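Local coordinates for beta-Ala-His dipeptidase (PDB 3DLJ), which hydrolyses Xaa-His dipeptides, above all carnosine and anserine, as a secreted homodimeric metallopeptidase that carries two zinc ions per subunit, at residues 451-456 against 460-465; 32-37 against 147-152; 367-372 against 385-390; 266-269 against 273-276. One frame throughout, in Å; residues are numbered along the deposited sequence.

Contact 1. Residues 451-456 against 460-465. With ZN (zinc ion), chain C.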
loop_
_atom_site.group_PDB
_atom_site.type_symbol
_atom_site.label_atom_id
_atom_site.label_comp_id
_atom_site.label_asym_id
_atom_site.label_seq_id
_atom_site.Cartn_x
_atom_site.Cartn_y
_atom_site.Cartn_z
ATOM N N VAL A 451 9.437 -8.174 -4.694
ATOM C CA VAL A 451 9.393 -8.402 -3.246
ATOM C C VAL A 451 10.316 -7.449 -2.495
ATOM O O VAL A 451 10.023 -7.048 -1.360
ATOM C CB VAL A 451 9.742 -9.916 -2.949
ATOM C CG1 VAL A 451 11.211 -10.240 -3.265
ATOM C CG2 VAL A 451 9.367 -10.308 -1.526
ATOM N N ASP A 452 11.417 -7.050 -3.141
ATOM C CA ASP A 452 12.418 -6.212 -2.490
ATOM C C ASP A 452 12.402 -4.718 -2.895
ATOM O O ASP A 452 13.397 -4.006 -2.741
ATOM C CB ASP A 452 13.800 -6.822 -2.681
ATOM C CG ASP A 452 14.262 -6.816 -4.147
ATOM O OD1 ASP A 452 13.440 -6.627 -5.063
ATOM O OD2 ASP A 452 15.472 -7.001 -4.371
ATOM N N ASP A 453 11.256 -4.247 -3.379
ATOM C CA ASP A 453 11.122 -2.868 -3.871
ATOM C C ASP A 453 11.256 -1.824 -2.781
ATOM O O ASP A 453 11.629 -0.704 -3.066
ATOM C CB ASP A 453 9.815 -2.687 -4.640
ATOM C CG ASP A 453 9.912 -3.150 -6.112
ATOM O OD1 ASP A 453 10.944 -3.674 -6.539
ATOM O OD2 ASP A 453 8.945 -2.991 -6.869
ATOM N N GLY A 454 10.961 -2.192 -1.529
ATOM C CA GLY A 454 11.157 -1.304 -0.383
ATOM C C GLY A 454 10.197 -0.134 -0.307
ATOM O O GLY A 454 10.589 0.973 0.057
ATOM N N GLU A 455 8.928 -0.363 -0.625
ATOM C CA GLU A 455 7.914 0.687 -0.455
ATOM C C GLU A 455 7.814 1.172 1.015
ATOM O O GLU A 455 7.923 0.363 1.961
ATOM C CB GLU A 455 6.552 0.245 -1.028
ATOM C CG GLU A 455 5.703 -0.741 -0.196
ATOM C CD GLU A 455 6.338 -2.125 0.008
ATOM O OE1 GLU A 455 7.410 -2.429 -0.581
ATOM O OE2 GLU A 455 5.756 -2.929 0.762
ATOM N N HIS A 456 7.623 2.492 1.184
ATOM C CA HIS A 456 7.541 3.159 2.510
ATOM C C HIS A 456 8.860 3.091 3.286
ATOM O O HIS A 456 8.850 3.173 4.525
ATOM C CB HIS A 456 6.453 2.526 3.385
ATOM C CG HIS A 456 5.066 2.659 2.847
ATOM N ND1 HIS A 456 3.951 2.662 3.665
ATOM C CD2 HIS A 456 4.605 2.786 1.580
ATOM C CE1 HIS A 456 2.865 2.805 2.922
ATOM N NE2 HIS A 456 3.234 2.881 1.652
ATOM N N GLU A 460 13.670 2.963 -1.859
ATOM C CA GLU A 460 12.599 2.449 -2.715
ATOM C C GLU A 460 13.031 2.446 -4.185
ATOM O O GLU A 460 13.677 3.368 -4.635
ATOM C CB GLU A 460 11.342 3.330 -2.587
ATOM C CG GLU A 460 10.179 2.788 -3.397
ATOM C CD GLU A 460 8.957 3.651 -3.386
ATOM O OE1 GLU A 460 8.831 4.581 -2.530
ATOM O OE2 GLU A 460 8.075 3.362 -4.229
ATOM N N LYS A 461 12.637 1.418 -4.920
ATOM C CA LYS A 461 12.905 1.311 -6.358
ATOM C C LYS A 461 11.745 0.564 -7.009
ATOM O O LYS A 461 10.940 -0.080 -6.322
ATOM C CB LYS A 461 14.203 0.516 -6.616
ATOM C CG LYS A 461 14.141 -0.858 -5.948
ATOM C CD LYS A 461 14.901 -1.908 -6.652
ATOM C CE LYS A 461 14.769 -3.268 -5.970
ATOM N NZ LYS A 461 13.718 -4.102 -6.610
ATOM N N ILE A 462 11.681 0.648 -8.336
ATOM C CA ILE A 462 11.036 -0.355 -9.139
ATOM C C ILE A 462 12.095 -0.839 -10.125
ATOM O O ILE A 462 12.908 -0.027 -10.604
ATOM C CB ILE A 462 9.739 0.156 -9.846
ATOM C CG1 ILE A 462 8.933 -1.043 -10.396
ATOM C CG2 ILE A 462 10.052 1.238 -10.933
ATOM C CD1 ILE A 462 7.595 -0.692 -10.959
ATOM N N ASN A 463 12.130 -2.149 -10.399
ATOM C CA ASN A 463 12.995 -2.657 -11.471
ATOM C C ASN A 463 12.531 -2.192 -12.854
ATOM O O ASN A 463 11.337 -2.215 -13.145
ATOM C CB ASN A 463 13.089 -4.196 -11.450
ATOM C CG ASN A 463 13.590 -4.733 -10.124
ATOM O OD1 ASN A 463 14.234 -4.022 -9.360
ATOM N ND2 ASN A 463 13.303 -5.994 -9.847
ATOM N N ARG A 464 13.474 -1.776 -13.705
ATOM C CA ARG A 464 13.144 -1.418 -15.096
ATOM C C ARG A 464 12.368 -2.548 -15.791
ATOM O O ARG A 464 11.397 -2.297 -16.511
ATOM C CB ARG A 464 14.410 -1.073 -15.899
ATOM C CG ARG A 464 14.133 -0.795 -17.370
ATOM C CD ARG A 464 15.403 -0.715 -18.230
ATOM N NE ARG A 464 16.011 0.607 -18.155
ATOM C CZ ARG A 464 15.779 1.613 -18.997
ATOM N NH1 ARG A 464 16.401 2.760 -18.804
ATOM N NH2 ARG A 464 14.934 1.486 -20.018
ATOM N N TRP A 465 12.788 -3.791 -15.556
ATOM C CA TRP A 465 12.144 -4.941 -16.177
ATOM C C TRP A 465 10.681 -5.067 -15.764
ATOM O O TRP A 465 9.810 -5.289 -16.621
ATOM C CB TRP A 465 12.913 -6.201 -15.837
ATOM C CG TRP A 465 12.439 -7.452 -16.501
ATOM C CD1 TRP A 465 12.751 -7.893 -17.772
ATOM C CD2 TRP A 465 11.628 -8.475 -15.910
ATOM N NE1 TRP A 465 12.155 -9.112 -18.003
ATOM C CE2 TRP A 465 11.462 -9.493 -16.881
ATOM C CE3 TRP A 465 11.003 -8.619 -14.659
ATOM C CZ2 TRP A 465 10.699 -10.649 -16.639
ATOM C CZ3 TRP A 465 10.248 -9.773 -14.416
ATOM C CH2 TRP A 465 10.109 -10.774 -15.400
HETATM ZN ZN ZN C . 1.938 3.400 0.182
HETATM O O HOH W 1 10.374 -4.060 -9.000
HETATM O O HOH W 2 6.546 4.497 -0.835
#

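Contact 2. Residues 32-37 against 147-152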
loop_
_atom_site.group_PDB
_atom_site.type_symbol
_atom_site.label_atom_id
_atom_site.label_comp_id
_atom_site.label_asym_id
_atom_site.label_seq_id
_atom_site.Cartn_x
_atom_site.Cartn_y
_atom_site.Cartn_z
ATOM N N LYS A 32 10.904 9.374 -14.095
ATOM C CA LYS A 32 11.870 10.282 -13.470
ATOM C C LYS A 32 11.247 11.670 -13.207
ATOM O O LYS A 32 11.397 12.228 -12.112
ATOM C CB LYS A 32 13.121 10.409 -14.358
ATOM C CG LYS A 32 14.241 11.287 -13.774
ATOM C CD LYS A 32 15.535 11.124 -14.589
ATOM C CE LYS A 32 16.784 11.473 -13.754
ATOM N NZ LYS A 32 17.107 12.927 -13.826
ATOM N N GLU A 33 10.518 12.186 -14.202
ATOM C CA GLU A 33 9.815 13.469 -14.094
ATOM C C GLU A 33 8.659 13.427 -13.111
ATOM O O GLU A 33 8.437 14.395 -12.397
ATOM C CB GLU A 33 9.305 13.936 -15.448
ATOM C CG GLU A 33 10.404 14.358 -16.408
ATOM C CD GLU A 33 9.929 14.447 -17.850
ATOM O OE1 GLU A 33 10.795 14.627 -18.730
ATOM O OE2 GLU A 33 8.704 14.332 -18.119
ATOM N N TRP A 34 7.908 12.331 -13.067
ATOM C CA TRP A 34 6.802 12.249 -12.094
ATOM C C TRP A 34 7.308 12.099 -10.646
ATOM O O TRP A 34 6.746 12.679 -9.751
ATOM C CB TRP A 34 5.781 11.153 -12.458
ATOM C CG TRP A 34 4.829 11.528 -13.569
ATOM C CD1 TRP A 34 5.074 12.380 -14.610
ATOM C CD2 TRP A 34 3.507 10.997 -13.788
ATOM N NE1 TRP A 34 3.983 12.436 -15.442
ATOM C CE2 TRP A 34 3.005 11.602 -14.965
ATOM C CE3 TRP A 34 2.701 10.074 -13.101
ATOM C CZ2 TRP A 34 1.726 11.330 -15.468
ATOM C CZ3 TRP A 34 1.420 9.798 -13.600
ATOM C CH2 TRP A 34 0.950 10.429 -14.777
ATOM N N VAL A 35 8.372 11.327 -10.456
ATOM C CA VAL A 35 9.026 11.122 -9.166
ATOM C C VAL A 35 9.629 12.422 -8.573
ATOM O O VAL A 35 9.629 12.620 -7.358
ATOM C CB VAL A 35 10.121 9.983 -9.278
ATOM C CG1 VAL A 35 11.178 10.098 -8.153
ATOM C CG2 VAL A 35 9.458 8.587 -9.279
ATOM N N ALA A 36 10.130 13.295 -9.447
ATOM C CA ALA A 36 10.699 14.579 -9.062
ATOM C C ALA A 36 9.657 15.592 -8.532
ATOM O O ALA A 36 10.016 16.595 -7.919
ATOM C CB ALA A 36 11.500 15.164 -10.227
ATOM N N ILE A 37 8.376 15.322 -8.772
ATOM C CA ILE A 37 7.303 16.114 -8.185
ATOM C C ILE A 37 7.067 15.570 -6.769
ATOM O O ILE A 37 6.612 14.458 -6.598
ATOM C CB ILE A 37 6.016 16.077 -9.027
ATOM C CG1 ILE A 37 6.332 16.503 -10.485
ATOM C CG2 ILE A 37 4.935 16.987 -8.396
ATOM C CD1 ILE A 37 5.196 16.343 -11.474
ATOM N N PRO A 147 3.637 1.862 -11.393
ATOM C CA PRO A 147 2.477 1.140 -11.923
ATOM C C PRO A 147 1.353 2.015 -12.519
ATOM O O PRO A 147 0.681 1.585 -13.453
ATOM C CB PRO A 147 1.988 0.309 -10.708
ATOM C CG PRO A 147 3.137 0.222 -9.804
ATOM C CD PRO A 147 3.817 1.590 -9.952
ATOM N N VAL A 148 1.148 3.222 -12.022
ATOM C CA VAL A 148 0.201 4.123 -12.690
ATOM C C VAL A 148 0.678 4.449 -14.104
ATOM O O VAL A 148 -0.112 4.430 -15.060
ATOM C CB VAL A 148 -0.101 5.426 -11.896
ATOM C CG1 VAL A 148 -0.961 6.387 -12.724
ATOM C CG2 VAL A 148 -0.801 5.108 -10.596
ATOM N N LEU A 149 1.972 4.735 -14.238
ATOM C CA LEU A 149 2.545 5.097 -15.549
ATOM C C LEU A 149 2.629 3.918 -16.484
ATOM O O LEU A 149 2.476 4.093 -17.674
ATOM C CB LEU A 149 3.911 5.771 -15.398
ATOM C CG LEU A 149 3.823 7.284 -15.144
ATOM C CD1 LEU A 149 5.194 7.871 -14.759
ATOM C CD2 LEU A 149 3.244 8.009 -16.378
ATOM N N ALA A 150 2.886 2.727 -15.947
ATOM C CA ALA A 150 2.911 1.509 -16.737
ATOM C C ALA A 150 1.561 1.259 -17.423
ATOM O O ALA A 150 1.523 0.889 -18.608
ATOM C CB ALA A 150 3.315 0.322 -15.889
ATOM N N TRP A 151 0.478 1.469 -16.674
ATOM C CA TRP A 151 -0.904 1.427 -17.172
ATOM C C TRP A 151 -1.155 2.499 -18.208
ATOM O O TRP A 151 -1.664 2.202 -19.299
ATOM C CB TRP A 151 -1.917 1.579 -16.003
ATOM C CG TRP A 151 -3.370 1.474 -16.409
ATOM C CD1 TRP A 151 -4.184 2.503 -16.807
ATOM C CD2 TRP A 151 -4.191 0.281 -16.449
ATOM N NE1 TRP A 151 -5.447 2.027 -17.105
ATOM C CE2 TRP A 151 -5.487 0.678 -16.878
ATOM C CE3 TRP A 151 -3.967 -1.075 -16.143
ATOM C CZ2 TRP A 151 -6.550 -0.233 -17.019
ATOM C CZ3 TRP A 151 -5.037 -1.987 -16.286
ATOM C CH2 TRP A 151 -6.302 -1.555 -16.718
ATOM N N ILE A 152 -0.791 3.744 -17.876
ATOM C CA ILE A 152 -0.945 4.873 -18.807
ATOM C C ILE A 152 -0.107 4.689 -20.082
ATOM O O ILE A 152 -0.569 4.996 -21.192
ATOM C CB ILE A 152 -0.640 6.247 -18.129
ATOM C CG1 ILE A 152 -1.805 6.665 -17.216
ATOM C CG2 ILE A 152 -0.333 7.334 -19.189
ATOM C CD1 ILE A 152 -1.477 7.807 -16.223
#

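Contact 3. Residues 367-372 against 385-390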
loop_
_atom_site.group_PDB
_atom_site.type_symbol
_atom_site.label_atom_id
_atom_site.label_comp_id
_atom_site.label_asym_id
_atom_site.label_seq_id
_atom_site.Cartn_x
_atom_site.Cartn_y
_atom_site.Cartn_z
ATOM N N GLN A 367 -10.254 -5.907 23.415
ATOM C CA GLN A 367 -9.216 -6.767 24.006
ATOM C C GLN A 367 -7.898 -6.053 24.265
ATOM O O GLN A 367 -7.331 -6.189 25.338
ATOM C CB GLN A 367 -8.986 -8.010 23.150
ATOM C CG GLN A 367 -10.199 -8.927 23.168
ATOM C CD GLN A 367 -10.216 -9.943 22.031
ATOM O OE1 GLN A 367 -9.627 -9.744 20.960
ATOM N NE2 GLN A 367 -10.907 -11.031 22.263
ATOM N N VAL A 368 -7.414 -5.297 23.286
ATOM C CA VAL A 368 -6.135 -4.568 23.433
ATOM C C VAL A 368 -6.227 -3.520 24.531
ATOM O O VAL A 368 -5.304 -3.364 25.337
ATOM C CB VAL A 368 -5.674 -3.928 22.095
ATOM C CG1 VAL A 368 -4.417 -3.114 22.290
ATOM C CG2 VAL A 368 -5.451 -5.018 21.045
ATOM N N THR A 369 -7.362 -2.833 24.585
ATOM C CA THR A 369 -7.575 -1.790 25.570
ATOM C C THR A 369 -7.555 -2.382 26.956
ATOM O O THR A 369 -6.759 -1.932 27.777
ATOM C CB THR A 369 -8.852 -0.993 25.282
ATOM O OG1 THR A 369 -8.750 -0.503 23.946
ATOM C CG2 THR A 369 -8.982 0.193 26.233
ATOM N N ARG A 370 -8.368 -3.420 27.189
ATOM C CA ARG A 370 -8.447 -4.115 28.479
ATOM C C ARG A 370 -7.105 -4.644 28.916
ATOM O O ARG A 370 -6.729 -4.511 30.089
ATOM C CB ARG A 370 -9.441 -5.283 28.431
ATOM C CG ARG A 370 -10.888 -4.897 28.724
ATOM N N HIS A 371 -6.383 -5.253 27.982
ATOM C CA HIS A 371 -5.060 -5.749 28.277
ATOM C C HIS A 371 -4.159 -4.620 28.790
ATOM O O HIS A 371 -3.546 -4.745 29.857
ATOM C CB HIS A 371 -4.468 -6.460 27.058
ATOM C CG HIS A 371 -3.021 -6.804 27.208
ATOM N ND1 HIS A 371 -2.584 -7.880 27.952
ATOM C CD2 HIS A 371 -1.909 -6.202 26.724
ATOM C CE1 HIS A 371 -1.265 -7.927 27.917
ATOM N NE2 HIS A 371 -0.834 -6.923 27.174
ATOM N N LEU A 372 -4.113 -3.516 28.051
ATOM C CA LEU A 372 -3.253 -2.389 28.404
ATOM C C LEU A 372 -3.601 -1.746 29.751
ATOM O O LEU A 372 -2.695 -1.458 30.537
ATOM C CB LEU A 372 -3.200 -1.359 27.260
ATOM C CG LEU A 372 -2.449 -1.840 26.005
ATOM C CD1 LEU A 372 -2.622 -0.878 24.833
ATOM C CD2 LEU A 372 -0.960 -2.103 26.274
ATOM N N MET A 385 -3.150 7.073 31.344
ATOM C CA MET A 385 -2.988 6.390 30.080
ATOM C C MET A 385 -4.227 6.518 29.216
ATOM O O MET A 385 -5.339 6.297 29.671
ATOM C CB MET A 385 -2.628 4.929 30.265
ATOM C CG MET A 385 -2.508 4.194 28.930
ATOM S SD MET A 385 -2.528 2.426 29.161
ATOM C CE MET A 385 -4.215 2.152 29.679
ATOM N N VAL A 386 -4.018 6.869 27.956
ATOM C CA VAL A 386 -5.081 6.812 26.969
ATOM C C VAL A 386 -4.709 5.883 25.794
ATOM O O VAL A 386 -3.732 6.126 25.076
ATOM C CB VAL A 386 -5.433 8.216 26.432
ATOM C CG1 VAL A 386 -6.641 8.139 25.482
ATOM C CG2 VAL A 386 -5.710 9.169 27.589
ATOM N N VAL A 387 -5.488 4.822 25.622
ATOM C CA VAL A 387 -5.412 3.981 24.446
ATOM C C VAL A 387 -6.411 4.484 23.415
ATOM O O VAL A 387 -7.564 4.736 23.744
ATOM C CB VAL A 387 -5.770 2.504 24.765
ATOM C CG1 VAL A 387 -5.619 1.647 23.523
ATOM C CG2 VAL A 387 -4.896 1.968 25.872
ATOM N N SER A 388 -5.976 4.630 22.164
ATOM C CA SER A 388 -6.931 4.837 21.090
ATOM C C SER A 388 -6.600 4.043 19.838
ATOM O O SER A 388 -5.465 4.037 19.362
ATOM C CB SER A 388 -7.181 6.321 20.804
ATOM O OG SER A 388 -6.055 6.963 20.269
ATOM N N MET A 389 -7.597 3.327 19.338
ATOM C CA MET A 389 -7.478 2.664 18.054
ATOM C C MET A 389 -7.927 3.644 16.977
ATOM O O MET A 389 -9.092 4.011 16.883
ATOM C CB MET A 389 -8.286 1.376 18.005
ATOM C CG MET A 389 -7.923 0.516 16.812
ATOM S SD MET A 389 -9.056 -0.849 16.604
ATOM C CE MET A 389 -10.477 0.024 15.932
ATOM N N THR A 390 -6.966 4.075 16.180
ATOM C CA THR A 390 -7.163 5.194 15.285
ATOM C C THR A 390 -7.577 4.680 13.924
ATOM O O THR A 390 -8.155 5.411 13.129
ATOM C CB THR A 390 -5.885 6.086 15.210
ATOM O OG1 THR A 390 -4.718 5.256 15.091
ATOM C CG2 THR A 390 -5.730 6.923 16.508
#

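Contact 4. Residues 266-269 against 273-276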
loop_
_atom_site.group_PDB
_atom_site.type_symbol
_atom_site.label_atom_id
_atom_site.label_comp_id
_atom_site.label_asym_id
_atom_site.label_seq_id
_atom_site.Cartn_x
_atom_site.Cartn_y
_atom_site.Cartn_z
ATOM N N GLY A 266 7.169 -14.017 18.380
ATOM C CA GLY A 266 6.162 -13.358 17.576
ATOM C C GLY A 266 4.730 -13.575 18.060
ATOM O O GLY A 266 3.793 -12.975 17.522
ATOM N N HIS A 267 4.564 -14.405 19.082
ATOM C CA HIS A 267 3.243 -14.756 19.583
ATOM C C HIS A 267 2.682 -13.590 20.385
ATOM O O HIS A 267 3.335 -13.072 21.306
ATOM C CB HIS A 267 3.311 -16.041 20.416
ATOM C CG HIS A 267 2.096 -16.295 21.251
ATOM N ND1 HIS A 267 0.938 -16.831 20.731
ATOM C CD2 HIS A 267 1.865 -16.108 22.573
ATOM C CE1 HIS A 267 0.037 -16.937 21.689
ATOM N NE2 HIS A 267 0.577 -16.519 22.819
ATOM N N ILE A 268 1.475 -13.176 19.998
ATOM C CA ILE A 268 0.804 -12.029 20.585
ATOM C C ILE A 268 0.186 -12.384 21.943
ATOM O O ILE A 268 -0.560 -13.336 22.061
ATOM C CB ILE A 268 -0.288 -11.455 19.642
ATOM C CG1 ILE A 268 0.291 -11.128 18.256
ATOM C CG2 ILE A 268 -0.968 -10.218 20.302
ATOM C CD1 ILE A 268 -0.755 -10.915 17.138
ATOM N N LEU A 269 0.471 -11.552 22.935
ATOM C CA LEU A 269 0.124 -11.815 24.330
ATOM C C LEU A 269 -1.192 -11.193 24.819
ATOM O O LEU A 269 -1.595 -11.427 25.956
ATOM C CB LEU A 269 1.302 -11.401 25.244
ATOM C CG LEU A 269 2.619 -12.197 25.068
ATOM C CD1 LEU A 269 3.780 -11.612 25.901
ATOM C CD2 LEU A 269 2.429 -13.689 25.417
ATOM N N ILE A 273 -6.984 -12.595 21.439
ATOM C CA ILE A 273 -6.590 -12.307 20.044
ATOM C C ILE A 273 -6.688 -13.478 19.038
ATOM O O ILE A 273 -6.912 -13.249 17.850
ATOM C CB ILE A 273 -5.201 -11.581 19.975
ATOM C CG1 ILE A 273 -5.387 -10.080 20.225
ATOM C CG2 ILE A 273 -4.579 -11.689 18.577
ATOM C CD1 ILE A 273 -5.815 -9.288 18.986
ATOM N N TYR A 274 -6.557 -14.720 19.502
ATOM C CA TYR A 274 -6.588 -15.878 18.589
ATOM C C TYR A 274 -7.931 -16.594 18.560
ATOM O O TYR A 274 -8.144 -17.496 17.770
ATOM C CB TYR A 274 -5.448 -16.863 18.902
ATOM C CG TYR A 274 -4.089 -16.273 18.635
ATOM C CD1 TYR A 274 -3.331 -15.752 19.670
ATOM C CD2 TYR A 274 -3.584 -16.207 17.338
ATOM C CE1 TYR A 274 -2.081 -15.168 19.432
ATOM C CE2 TYR A 274 -2.329 -15.636 17.082
ATOM C CZ TYR A 274 -1.581 -15.124 18.147
ATOM O OH TYR A 274 -0.354 -14.539 17.919
ATOM N N ASP A 275 -8.838 -16.158 19.418
ATOM C CA ASP A 275 -10.141 -16.775 19.560
ATOM C C ASP A 275 -10.859 -17.037 18.245
ATOM O O ASP A 275 -11.394 -18.132 18.041
ATOM C CB ASP A 275 -11.025 -15.929 20.466
ATOM C CG ASP A 275 -10.601 -15.991 21.912
ATOM O OD1 ASP A 275 -9.680 -16.775 22.277
ATOM O OD2 ASP A 275 -11.225 -15.243 22.685
ATOM N N GLU A 276 -10.853 -16.039 17.369
ATOM C CA GLU A 276 -11.657 -16.060 16.159
ATOM C C GLU A 276 -10.890 -16.262 14.846
ATOM O O GLU A 276 -11.496 -16.186 13.769
ATOM C CB GLU A 276 -12.561 -14.813 16.092
ATOM C CG GLU A 276 -13.559 -14.700 17.262
ATOM C CD GLU A 276 -14.673 -13.696 16.988
ATOM O OE1 GLU A 276 -15.682 -14.085 16.327
ATOM O OE2 GLU A 276 -14.540 -12.520 17.428
#

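Contact 1. Residues 451-456 against 460-465
The loop that delivers the zinc ligand His456 to the di-zinc site of this M20 peptidase is fastened, well away from the metal, to strand 461-463, where Lys461 meets Asp452 and Asp453. NZ of Lys461 forms salt bridges with OD1 of Asp453 at 2.8 Å and OD1 of Asp452 at 3.0 Å. The two oxygens are met differently: that of Asp453 nearly in line with its C-O bond, that of Asp452 from above the carboxylate plane. A lysine suits this place because its chain, bent at chi2 and chi4, can curl back and offer a third bond, to OD1 of Asn463. The backbones also join, through Lys461 N and Asp453 O at 3.0 Å. As a glycine, Gly454 tolerates the positive phi (71°) of this turn, where the loop passes Glu460. Water 2 links His456 N to Glu460 OE1, an oxygen also paired with Arg139, while OD2 of Asp453 bonds to Thr142. His456 NE2 binds zinc at 2.0 Å, and Asp143 and Glu178 supply the other protein ligands. With two carboxylates around one ammonium, the lysine is probably held charged, and the segment leading to the metal ligand is tied down by ionic as well as backbone bonds.

Contact 2. Residues 32-37 against 147-152
Trp34, near the end of helix 24-35, lays its indole against Leu149 of helix 141-160, a helix-to-helix contact in the buried interior of the metal-binding domain. The tight part is a CH-pi contact: CD2 of Leu149 sits over one face of the six-membered ring, 3.6 Å from its centroid and only 6° off the ring normal. Leucine suits the spot because its two branches spread over the flat surface, CD1 reaching toward the fused bond at 3.7 Å from Trp34 CD2. The indole lies over this residue because its CG stands anti to the carbonyl carbon (chi1 -77°), carrying the ring off toward the second helix.

The looser part lies at the far end of the six-membered ring. There Val148 CG1 comes to the ring edge, 4.3 Å from Trp34 CZ3, a lighter touch than that of Leu149. This side is no solvent margin, since all four touching residues are buried, and Met55, Val58 and Thr62 of helix 46-65 also pack on the tryptophan. Replacing Trp34 by an alanine would probably open a gap between the helices and leave the Leu149 branches without the flat surface they cover. At the same end of the ring, Ile152 CD1 approaches obliquely and ends 3.9 Å from Trp34 CH2.

Contact 3. Residues 367-372 against 385-390
Leu372 and Thr369 of helix 361-377 pack on Val387 of strand 384-397, a helix laid against one face of the mixed sheet in the alpha/beta dimerization-type domain known from M20 peptidases. Helix and strand segments run nearly antiparallel, at 165°, with their axes 9.0 Å apart at closest approach.

Apolar packing carries most of the contact. Val387 directs its CB toward the helix, and both of its methyls touch it. The side chain of Leu372 crosses it at about a right angle: Leu372 CD1 lies 3.8 Å from Val387 CG2. Valine suits the strand because its branching at CB gives one methyl to each of two helix residues, CG2 to Leu372 and CG1 to Thr369, and CG2 of Val387 also comes within 4.0 Å of Leu372 CB. The leucine also touches Val229 and Phe351, on two other strands of the sheet.

Thr369 joins by its hydroxyl without bonding across. Thr369 OG1 rests 3.8 Å from Val387 CG1, the two side chains sliding past each other in opposite directions, while its polar need is met inside the helix by the carbonyl O of Glu365. Threonine therefore fits a partly exposed helix flank, where its hydroxyl folds back on the backbone and can still touch a methyl.

Met385 closes the contact toward the strand's start. With chi1 at 178° its flexible chain leaves CB pointing away from the backbone N, and a bend at chi3 brings Met385 CE to 3.9 Å from Leu372 C, the carbonyl carbon.

Contact 4. Residues 266-269 against 273-276
The hydroxyl of Tyr274 accepts a hydrogen bond from the backbone N of Ile268, 3.1 Å long and nearly straight at 167°, pinning together two parts of the long loop between helix 250-258 and helix 282-289. This loop packs beside helix 361-377, in the part of the molecule away from the zinc ions. Tyrosine suits the place because its ring is long enough to span the gap and ends in an oxygen. Its CG, anti to the carbonyl carbon (chi1 -66°), sends the ring toward the 266-269 segment.

His267 lies alongside, its ring plane within 7° of that of the tyrosine but slid so far that the two barely overlap, with centroids 5.3 Å apart; the nearest atoms are His267 CE1 and Tyr274 CE1. The carbonyl O of Ile268 comes up to the tyrosine edge in the ring plane. The side chain of Ile268 lies against the hydroxyl oxygen, CG1 3.5 Å from Tyr274 OH. Exchanging Tyr274 for a phenylalanine would probably leave the amide of Ile268 without its acceptor. Both isoleucines are buried, and CD1 of Ile268 meets CG2 of Ile273 at 4.2 Å, a light apolar contact.

In the fold
From the N terminus, contact 2 comes first: it brings helix 24-35 onto helix 141-160 and closes a loop of 109 residues. Contact 4 follows as a short closure within the loop before helix 282-289, and contact 3 next, turning helix 361-377 back onto strand 384-397. Contact 1 comes last, a short closure with three residues between its segments, just ahead of helix 464-482. All stand in series; none nests or crosses. Contacts 1 and 2 belong to the zinc-bearing part of the fold, where helix 141-160 forms half of contact 2 and also touches residues of contact 1. Contacts 3 and 4 touch in the other part, their centres about 32 to 40 Å from those of contacts 1 and 2.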